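Local coordinates for putative L-alanine-DL-glutamate epimerase (Burkholderia xenovorans, PDB 3GO2), which binds magnesium and is probably a racemase or epimerase of the mandelate racemase/muconate lactonizing enzyme family, at residues Val32-Phe37 with Leu95-Ala100. Residues are numbered along the deposited sequence; the frame is centred on the assembly and turned at random.
Sequences VGWSEF and LLDAKA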
loop_
_atom_site.group_PDB
_atom_site.type_symbol
_atom_site.label_atom_id
_atom_site.label_comp_id
_atom_site.label_asym_id
_atom_site.label_seq_id
_atom_site.Cartn_x
_atom_site.Cartn_y
_atom_site.Cartn_z
ATOM N N VAL A 32 -37.779 36.000 -5.807
ATOM C CA VAL A 32 -38.039 34.593 -6.054
ATOM C C VAL A 32 -36.790 33.938 -6.627
ATOM O O VAL A 32 -36.284 34.373 -7.661
ATOM C CB VAL A 32 -39.207 34.377 -7.010
ATOM C CG1 VAL A 32 -39.401 32.908 -7.322
ATOM C CG2 VAL A 32 -40.491 35.002 -6.420
ATOM N N GLY A 33 -36.296 32.922 -5.922
ATOM C CA GLY A 33 -35.200 32.086 -6.396
ATOM C C GLY A 33 -35.764 30.766 -6.916
ATOM O O GLY A 33 -36.681 30.184 -6.318
ATOM N N TRP A 34 -35.186 30.302 -8.025
ATOM C CA TRP A 34 -35.609 29.088 -8.698
ATOM C C TRP A 34 -34.468 28.110 -8.888
ATOM O O TRP A 34 -33.306 28.508 -9.102
ATOM C CB TRP A 34 -36.081 29.420 -10.112
ATOM C CG TRP A 34 -37.374 30.176 -10.234
ATOM C CD1 TRP A 34 -37.528 31.525 -10.450
ATOM C CD2 TRP A 34 -38.686 29.622 -10.215
ATOM N NE1 TRP A 34 -38.857 31.835 -10.558
ATOM C CE2 TRP A 34 -39.588 30.683 -10.410
ATOM C CE3 TRP A 34 -39.188 28.334 -10.033
ATOM C CZ2 TRP A 34 -40.956 30.487 -10.442
ATOM C CZ3 TRP A 34 -40.555 28.143 -10.065
ATOM C CH2 TRP A 34 -41.417 29.219 -10.274
ATOM N N SER A 35 -34.806 26.833 -8.804
ATOM C CA SER A 35 -33.935 25.785 -9.350
ATOM C C SER A 35 -34.761 24.784 -10.123
ATOM O O SER A 35 -35.997 24.797 -10.080
ATOM C CB SER A 35 -33.176 25.075 -8.215
ATOM O OG SER A 35 -34.069 24.304 -7.424
ATOM N N GLU A 36 -34.071 23.915 -10.842
ATOM C CA GLU A 36 -34.709 22.812 -11.552
ATOM C C GLU A 36 -34.086 21.542 -10.997
ATOM O O GLU A 36 -32.917 21.547 -10.660
ATOM C CB GLU A 36 -34.556 22.944 -13.063
ATOM C CG GLU A 36 -35.201 21.792 -13.843
ATOM C CD GLU A 36 -35.072 21.935 -15.352
ATOM O OE1 GLU A 36 -34.716 23.019 -15.816
ATOM O OE2 GLU A 36 -35.343 20.933 -16.069
ATOM N N PHE A 37 -34.890 20.506 -10.801
ATOM C CA PHE A 37 -34.405 19.183 -10.375
ATOM C C PHE A 37 -35.129 18.080 -11.162
ATOM O O PHE A 37 -36.003 18.352 -11.969
ATOM C CB PHE A 37 -34.526 19.004 -8.853
ATOM C CG PHE A 37 -35.935 18.928 -8.321
ATOM C CD1 PHE A 37 -36.551 17.695 -8.064
ATOM C CD2 PHE A 37 -36.641 20.074 -8.058
ATOM C CE1 PHE A 37 -37.835 17.633 -7.518
ATOM C CE2 PHE A 37 -37.935 20.016 -7.549
ATOM C CZ PHE A 37 -38.538 18.792 -7.298
ATOM N N LEU A 95 -31.702 28.787 -3.328
ATOM C CA LEU A 95 -31.113 29.768 -2.392
ATOM C C LEU A 95 -30.089 30.635 -3.124
ATOM O O LEU A 95 -30.055 31.860 -2.949
ATOM C CB LEU A 95 -30.484 29.066 -1.194
ATOM C CG LEU A 95 -31.384 28.576 -0.071
ATOM C CD1 LEU A 95 -30.665 27.627 0.882
ATOM C CD2 LEU A 95 -31.902 29.783 0.708
ATOM N N LEU A 96 -29.245 30.019 -3.944
ATOM C CA LEU A 96 -28.225 30.797 -4.651
ATOM C C LEU A 96 -28.868 31.798 -5.603
ATOM O O LEU A 96 -28.462 32.964 -5.658
ATOM C CB LEU A 96 -27.273 29.883 -5.413
ATOM C CG LEU A 96 -26.319 29.051 -4.566
ATOM C CD1 LEU A 96 -25.694 27.970 -5.463
ATOM C CD2 LEU A 96 -25.236 29.933 -3.886
ATOM N N ASP A 97 -29.875 31.353 -6.348
ATOM C CA ASP A 97 -30.582 32.245 -7.262
ATOM C C ASP A 97 -31.143 33.464 -6.494
ATOM O O ASP A 97 -31.027 34.639 -6.923
ATOM C CB ASP A 97 -31.723 31.505 -7.942
ATOM C CG ASP A 97 -32.292 32.255 -9.125
ATOM O OD1 ASP A 97 -31.521 32.934 -9.845
ATOM O OD2 ASP A 97 -33.528 32.150 -9.344
ATOM N N ALA A 98 -31.800 33.178 -5.369
ATOM C CA ALA A 98 -32.431 34.236 -4.568
ATOM C C ALA A 98 -31.393 35.207 -3.989
ATOM O O ALA A 98 -31.599 36.425 -3.958
ATOM C CB ALA A 98 -33.299 33.630 -3.468
ATOM N N LYS A 99 -30.270 34.668 -3.544
ATOM C CA LYS A 99 -29.196 35.482 -3.023
ATOM C C LYS A 99 -28.587 36.373 -4.099
ATOM O O LYS A 99 -28.387 37.569 -3.872
ATOM C CB LYS A 99 -28.123 34.609 -2.400
ATOM C CG LYS A 99 -26.986 35.408 -1.771
ATOM C CD LYS A 99 -26.085 34.529 -0.905
ATOM C CE LYS A 99 -25.080 35.325 -0.105
ATOM N NZ LYS A 99 -24.278 34.562 0.932
ATOM N N ALA A 100 -28.292 35.799 -5.258
ATOM C CA ALA A 100 -27.753 36.569 -6.355
ATOM C C ALA A 100 -28.739 37.661 -6.788
ATOM O O ALA A 100 -28.340 38.792 -6.998
ATOM C CB ALA A 100 -27.403 35.663 -7.547
#
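Gly33 and Ala98 meet with their alpha carbons 4.0 Å apart, an example of how a helix can lie almost on the backbone of a strand. The methyl of Ala98 comes to 3.8 Å from Gly33 CA, and the backbone approaches on the same patch, Gly33 CA to Ala98 N measuring 3.7 Å. With no side chain on Gly33 between them, the local axes close to 5.8 Å while running at 146°, nearer antiparallel than crossed. Next to this tight spot the contact turns polar. Trp34 N donates to Asp97 OD2 at 2.8 Å, a fairly straight bond (N-H...O 159°) that uses the anti lone pair of the carboxylate oxygen. The carboxylate reaches the strand because a chi1 of -167° swings Asp97 CG to the side opposite the backbone N, and OD2 also rests 3.4 Å from Gly33 CA. In the enolase-superfamily fold, the contact sets the long helix 82-103 of the N-terminal capping domain against 32-37, an outer strand within this chain of its three-stranded antiparallel sheet, bonded to strand 19-27 through Gly33 and Leu25. Lys101 forms a salt bridge with OD2 and a hydrogen bond with Val32 O, so one charge serves both segments, while OD1 accepts from Trp375 N; these partners would be expected to favour an ionised Asp97. The looser, more solvent-facing side is at Val32, which is partly exposed and points away from the helix, its CG1 lying instead over one face of the Trp34 indole, offset toward the rim. That buried ring, turned obliquely to the carboxylate plane, has OD2 near its edge, with CD1 4.2 Å from it; its end leads away from the helix and packs on Asp378 and Pro379.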